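Local coordinates for uncharacterized protein (Legionella pneumophila subsp. pneumophila str. Philadelphia 1, PDB 4EZI) that is of uncharacterised function but adopts an alpha/beta-hydrolase fold and may act as a lipase or related esterase, at residues L43-G55 against T136-A148. Numbering follows the deposited sequence.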
loop_
_atom_site.group_PDB
_atom_site.type_symbol
_atom_site.label_atom_id
_atom_site.label_comp_id
_atom_site.label_asym_id
_atom_site.label_seq_id
_atom_site.Cartn_x
_atom_site.Cartn_y
_atom_site.Cartn_z
ATOM N N LEU A 43 -0.002 -16.787 -12.972
ATOM C CA LEU A 43 0.171 -16.350 -11.603
ATOM C C LEU A 43 1.132 -17.242 -10.831
ATOM O O LEU A 43 1.078 -18.469 -10.960
ATOM C CB LEU A 43 -1.184 -16.387 -10.869
ATOM C CG LEU A 43 -2.366 -15.655 -11.460
ATOM C CD1 LEU A 43 -3.578 -15.726 -10.519
ATOM C CD2 LEU A 43 -2.019 -14.249 -11.689
ATOM N N TYR A 44 1.928 -16.597 -9.970
ATOM C CA TYR A 44 2.825 -17.265 -9.042
ATOM C C TYR A 44 2.704 -16.617 -7.681
ATOM O O TYR A 44 2.673 -15.380 -7.573
ATOM C CB TYR A 44 4.274 -17.139 -9.492
ATOM C CG TYR A 44 4.588 -17.918 -10.749
ATOM C CD1 TYR A 44 4.865 -19.273 -10.688
ATOM C CD2 TYR A 44 4.612 -17.300 -11.982
ATOM C CE1 TYR A 44 5.168 -20.005 -11.827
ATOM C CE2 TYR A 44 4.886 -18.040 -13.147
ATOM C CZ TYR A 44 5.144 -19.391 -13.043
ATOM O OH TYR A 44 5.430 -20.115 -14.184
ATOM N N LYS A 45 2.673 -17.439 -6.634
ATOM C CA LYS A 45 2.908 -16.956 -5.272
ATOM C C LYS A 45 4.367 -17.211 -4.937
ATOM O O LYS A 45 4.863 -18.341 -5.140
ATOM C CB LYS A 45 1.991 -17.682 -4.262
ATOM C CG LYS A 45 2.346 -17.418 -2.804
ATOM C CD LYS A 45 1.222 -17.871 -1.849
ATOM C CE LYS A 45 1.155 -19.330 -1.674
ATOM N NZ LYS A 45 2.338 -19.697 -0.932
ATOM N N ILE A 46 5.051 -16.176 -4.457
ATOM C CA ILE A 46 6.451 -16.305 -4.124
ATOM C C ILE A 46 6.688 -16.034 -2.645
ATOM O O ILE A 46 5.929 -15.332 -1.990
ATOM C CB ILE A 46 7.357 -15.395 -5.008
ATOM C CG1 ILE A 46 7.268 -13.900 -4.640
ATOM C CG2 ILE A 46 7.054 -15.574 -6.500
ATOM C CD1 ILE A 46 8.277 -13.030 -5.453
ATOM N N ASN A 47 7.795 -16.591 -2.165
ATOM C CA ASN A 47 8.340 -16.300 -0.859
ATOM C C ASN A 47 9.750 -15.766 -1.024
ATOM O O ASN A 47 10.508 -16.250 -1.894
ATOM C CB ASN A 47 8.316 -17.533 0.029
ATOM C CG ASN A 47 6.965 -18.181 0.065
ATOM O OD1 ASN A 47 6.667 -19.086 -0.722
ATOM N ND2 ASN A 47 6.121 -17.724 0.980
ATOM N N TYR A 48 10.106 -14.779 -0.215
ATOM C CA TYR A 48 11.360 -14.070 -0.394
ATOM C C TYR A 48 11.915 -13.590 0.937
ATOM O O TYR A 48 11.194 -13.387 1.922
ATOM C CB TYR A 48 11.174 -12.904 -1.379
ATOM C CG TYR A 48 10.295 -11.793 -0.852
ATOM C CD1 TYR A 48 8.902 -11.875 -0.920
ATOM C CD2 TYR A 48 10.853 -10.663 -0.238
ATOM C CE1 TYR A 48 8.105 -10.866 -0.441
ATOM C CE2 TYR A 48 10.051 -9.656 0.260
ATOM C CZ TYR A 48 8.679 -9.734 0.131
ATOM O OH TYR A 48 7.859 -8.737 0.621
ATOM N N LYS A 49 13.221 -13.358 0.938
ATOM C CA LYS A 49 13.954 -12.876 2.116
ATOM C C LYS A 49 13.831 -11.372 2.276
ATOM O O LYS A 49 14.037 -10.615 1.331
ATOM C CB LYS A 49 15.445 -13.192 1.990
ATOM C CG LYS A 49 15.756 -14.644 1.915
ATOM C CD LYS A 49 17.269 -14.860 1.785
ATOM C CE LYS A 49 17.595 -16.331 1.823
ATOM N NZ LYS A 49 19.070 -16.523 1.704
ATOM N N THR A 50 13.568 -10.956 3.504
ATOM C CA THR A 50 13.540 -9.535 3.817
ATOM C C THR A 50 13.817 -9.351 5.313
ATOM O O THR A 50 14.002 -10.314 6.037
ATOM C CB THR A 50 12.205 -8.916 3.333
ATOM O OG1 THR A 50 12.284 -7.494 3.304
ATOM C CG2 THR A 50 11.009 -9.376 4.170
ATOM N N GLN A 51 13.862 -8.111 5.789
ATOM C CA GLN A 51 14.168 -7.845 7.201
ATOM C C GLN A 51 12.923 -7.531 8.021
ATOM O O GLN A 51 12.023 -6.811 7.590
ATOM C CB GLN A 51 15.147 -6.681 7.315
ATOM C CG GLN A 51 16.522 -6.964 6.737
ATOM C CD GLN A 51 17.243 -8.066 7.487
ATOM O OE1 GLN A 51 17.459 -9.168 6.962
ATOM N NE2 GLN A 51 17.599 -7.785 8.722
ATOM N N SER A 52 12.899 -8.032 9.240
ATOM C CA SER A 52 11.795 -7.762 10.167
ATOM C C SER A 52 11.975 -6.380 10.808
ATOM O O SER A 52 13.024 -5.769 10.682
ATOM C CB SER A 52 11.790 -8.803 11.264
ATOM O OG SER A 52 12.929 -8.656 12.096
ATOM N N PRO A 53 10.978 -5.896 11.574
ATOM C CA PRO A 53 11.144 -4.638 12.301
ATOM C C PRO A 53 12.344 -4.636 13.252
ATOM O O PRO A 53 12.907 -3.583 13.479
ATOM C CB PRO A 53 9.812 -4.484 13.058
ATOM C CG PRO A 53 8.810 -5.183 12.182
ATOM C CD PRO A 53 9.578 -6.386 11.680
ATOM N N ASP A 54 12.720 -5.804 13.776
ATOM C CA ASP A 54 13.874 -5.952 14.672
ATOM C C ASP A 54 15.199 -6.205 13.936
ATOM O O ASP A 54 16.225 -6.396 14.582
ATOM C CB ASP A 54 13.604 -7.080 15.671
ATOM C CG ASP A 54 12.547 -6.693 16.716
ATOM O OD1 ASP A 54 12.595 -5.547 17.222
ATOM O OD2 ASP A 54 11.691 -7.542 17.039
ATOM N N GLY A 55 15.191 -6.183 12.609
ATOM C CA GLY A 55 16.417 -6.325 11.824
ATOM C C GLY A 55 16.910 -7.752 11.733
ATOM O O GLY A 55 18.124 -7.993 11.710
ATOM N N THR A 136 9.814 -0.928 7.205
ATOM C CA THR A 136 9.548 -2.258 6.702
ATOM C C THR A 136 8.530 -2.276 5.564
ATOM O O THR A 136 8.593 -3.180 4.735
ATOM C CB THR A 136 9.177 -3.268 7.796
ATOM O OG1 THR A 136 8.077 -2.769 8.554
ATOM C CG2 THR A 136 10.366 -3.599 8.699
ATOM N N LEU A 137 7.602 -1.335 5.488
ATOM C CA LEU A 137 6.774 -1.269 4.282
ATOM C C LEU A 137 7.678 -1.030 3.064
ATOM O O LEU A 137 7.532 -1.657 2.019
ATOM C CB LEU A 137 5.702 -0.201 4.393
ATOM C CG LEU A 137 4.512 -0.533 5.297
ATOM C CD1 LEU A 137 3.604 0.671 5.489
ATOM C CD2 LEU A 137 3.716 -1.754 4.789
ATOM N N ALA A 138 8.667 -0.157 3.218
ATOM C CA ALA A 138 9.585 0.144 2.115
ATOM C C ALA A 138 10.456 -1.071 1.789
ATOM O O ALA A 138 10.536 -1.511 0.633
ATOM C CB ALA A 138 10.458 1.367 2.473
ATOM N N SER A 139 11.122 -1.642 2.788
ATOM C CA SER A 139 12.055 -2.716 2.501
ATOM C C SER A 139 11.340 -3.976 2.029
ATOM O O SER A 139 11.807 -4.647 1.104
ATOM C CB SER A 139 12.929 -3.034 3.736
ATOM O OG SER A 139 12.167 -3.338 4.880
ATOM N N SER A 140 10.188 -4.314 2.619
ATOM C CA SER A 140 9.467 -5.496 2.205
ATOM C C SER A 140 8.971 -5.360 0.760
ATOM O O SER A 140 8.944 -6.350 0.027
ATOM C CB SER A 140 8.313 -5.845 3.155
ATOM O OG SER A 140 7.283 -4.876 3.109
ATOM N N SER A 141 8.610 -4.149 0.347
ATOM C CA SER A 141 8.122 -3.940 -1.000
ATOM C C SER A 141 9.285 -3.972 -2.013
ATOM O O SER A 141 9.156 -4.549 -3.097
ATOM C CB SER A 141 7.362 -2.623 -1.060
ATOM O OG SER A 141 6.193 -2.642 -0.268
ATOM N N ILE A 142 10.416 -3.374 -1.662
ATOM C CA ILE A 142 11.594 -3.428 -2.548
ATOM C C ILE A 142 12.096 -4.862 -2.718
ATOM O O ILE A 142 12.402 -5.315 -3.825
ATOM C CB ILE A 142 12.706 -2.508 -2.042
ATOM C CG1 ILE A 142 12.259 -1.057 -2.185
ATOM C CG2 ILE A 142 14.013 -2.807 -2.791
ATOM C CD1 ILE A 142 13.194 -0.037 -1.527
ATOM N N ASP A 143 12.185 -5.577 -1.605
ATOM C CA ASP A 143 12.681 -6.957 -1.667
ATOM C C ASP A 143 11.745 -7.864 -2.477
ATOM O O ASP A 143 12.209 -8.751 -3.186
ATOM C CB ASP A 143 12.940 -7.496 -0.269
ATOM C CG ASP A 143 14.135 -6.812 0.406
ATOM O OD1 ASP A 143 14.991 -6.253 -0.316
ATOM O OD2 ASP A 143 14.218 -6.876 1.661
HETATM N N MSE A 144 10.440 -7.623 -2.375
HETATM C CA MSE A 144 9.468 -8.325 -3.227
HETATM C C MSE A 144 9.753 -8.068 -4.710
HETATM O O MSE A 144 9.750 -8.978 -5.521
HETATM C CB MSE A 144 8.050 -7.873 -2.868
HETATM C CG MSE A 144 6.975 -8.415 -3.793
HETATM SE SE MSE A 144 6.578 -10.266 -3.474
HETATM C CE MSE A 144 5.637 -10.553 -5.129
ATOM N N LEU A 145 10.009 -6.820 -5.059
ATOM C CA LEU A 145 10.296 -6.448 -6.434
ATOM C C LEU A 145 11.527 -7.184 -6.933
ATOM O O LEU A 145 11.520 -7.759 -8.035
ATOM C CB LEU A 145 10.452 -4.928 -6.549
ATOM C CG LEU A 145 10.919 -4.414 -7.913
ATOM C CD1 LEU A 145 9.928 -4.754 -9.026
ATOM C CD2 LEU A 145 11.197 -2.903 -7.804
ATOM N N PHE A 146 12.595 -7.179 -6.144
ATOM C CA PHE A 146 13.819 -7.866 -6.557
ATOM C C PHE A 146 13.577 -9.361 -6.729
ATOM O O PHE A 146 14.066 -9.981 -7.680
ATOM C CB PHE A 146 14.954 -7.626 -5.566
ATOM C CG PHE A 146 15.430 -6.201 -5.508
ATOM C CD1 PHE A 146 15.298 -5.353 -6.587
ATOM C CD2 PHE A 146 16.026 -5.714 -4.368
ATOM C CE1 PHE A 146 15.749 -4.039 -6.515
ATOM C CE2 PHE A 146 16.486 -4.422 -4.296
ATOM C CZ PHE A 146 16.350 -3.586 -5.360
ATOM N N ALA A 147 12.843 -9.954 -5.793
ATOM C CA ALA A 147 12.519 -11.389 -5.895
ATOM C C ALA A 147 11.693 -11.693 -7.139
ATOM O O ALA A 147 11.915 -12.733 -7.776
ATOM C CB ALA A 147 11.791 -11.847 -4.619
ATOM N N ALA A 148 10.779 -10.800 -7.489
ATOM C CA ALA A 148 9.982 -10.981 -8.680
ATOM C C ALA A 148 10.822 -10.914 -9.948
ATOM O O ALA A 148 10.611 -11.670 -10.897
ATOM C CB ALA A 148 8.871 -9.948 -8.737
HETATM O O HOH W 1 11.241 -5.804 5.154
HETATM O O HOH W 2 15.211 -6.020 3.924
#
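Tyr48 lays one face of its ring on helix 134-154 where this helix packs on strand 41-51, second from one edge of the mixed sheet of an alpha/beta-hydrolase fold; the two short segments run nearly antiparallel, at 157°. The tyrosine can be followed outward. Its CB rests on CB of Ala147 at 3.5 Å, and so small a residue lets strand and helix come close. With chi1 at 68°, CG sits between the backbone N and carbonyl carbon, which turns the ring face onto the helix. CA of Met144 lies over the ring centre, a CH-pi contact of 3.8 Å to the centroid. CE2 reaches the backbone N of Met144, while CE1 meets its selenium, SE, at 3.4 Å in an oblique Met-aromatic contact. At the tip, OH comes within 2.7 Å of Ser140 O, at most a weak hydrogen bond, because its proton has another acceptor within reach. Tyrosine suits this place because its flat face can lie on the helix backbone while its hydroxyl ends beside a carbonyl. Beyond the selenium, branched, apolar Ile46 packs CD1 against Ala147 CB and the selenomethionine methyl CE, the latter at 3.6 Å. Toward Thr50 the contact turns polar: one water donates to Thr50 OG1 and Gln51 O, another to Asp143 OD2. A threonine hydroxyl can accept and donate at once; OG1 donates to Asp143 OD2 at 2.6 Å, and this twice-accepting carboxylate oxygen receives it on its anti lone pair.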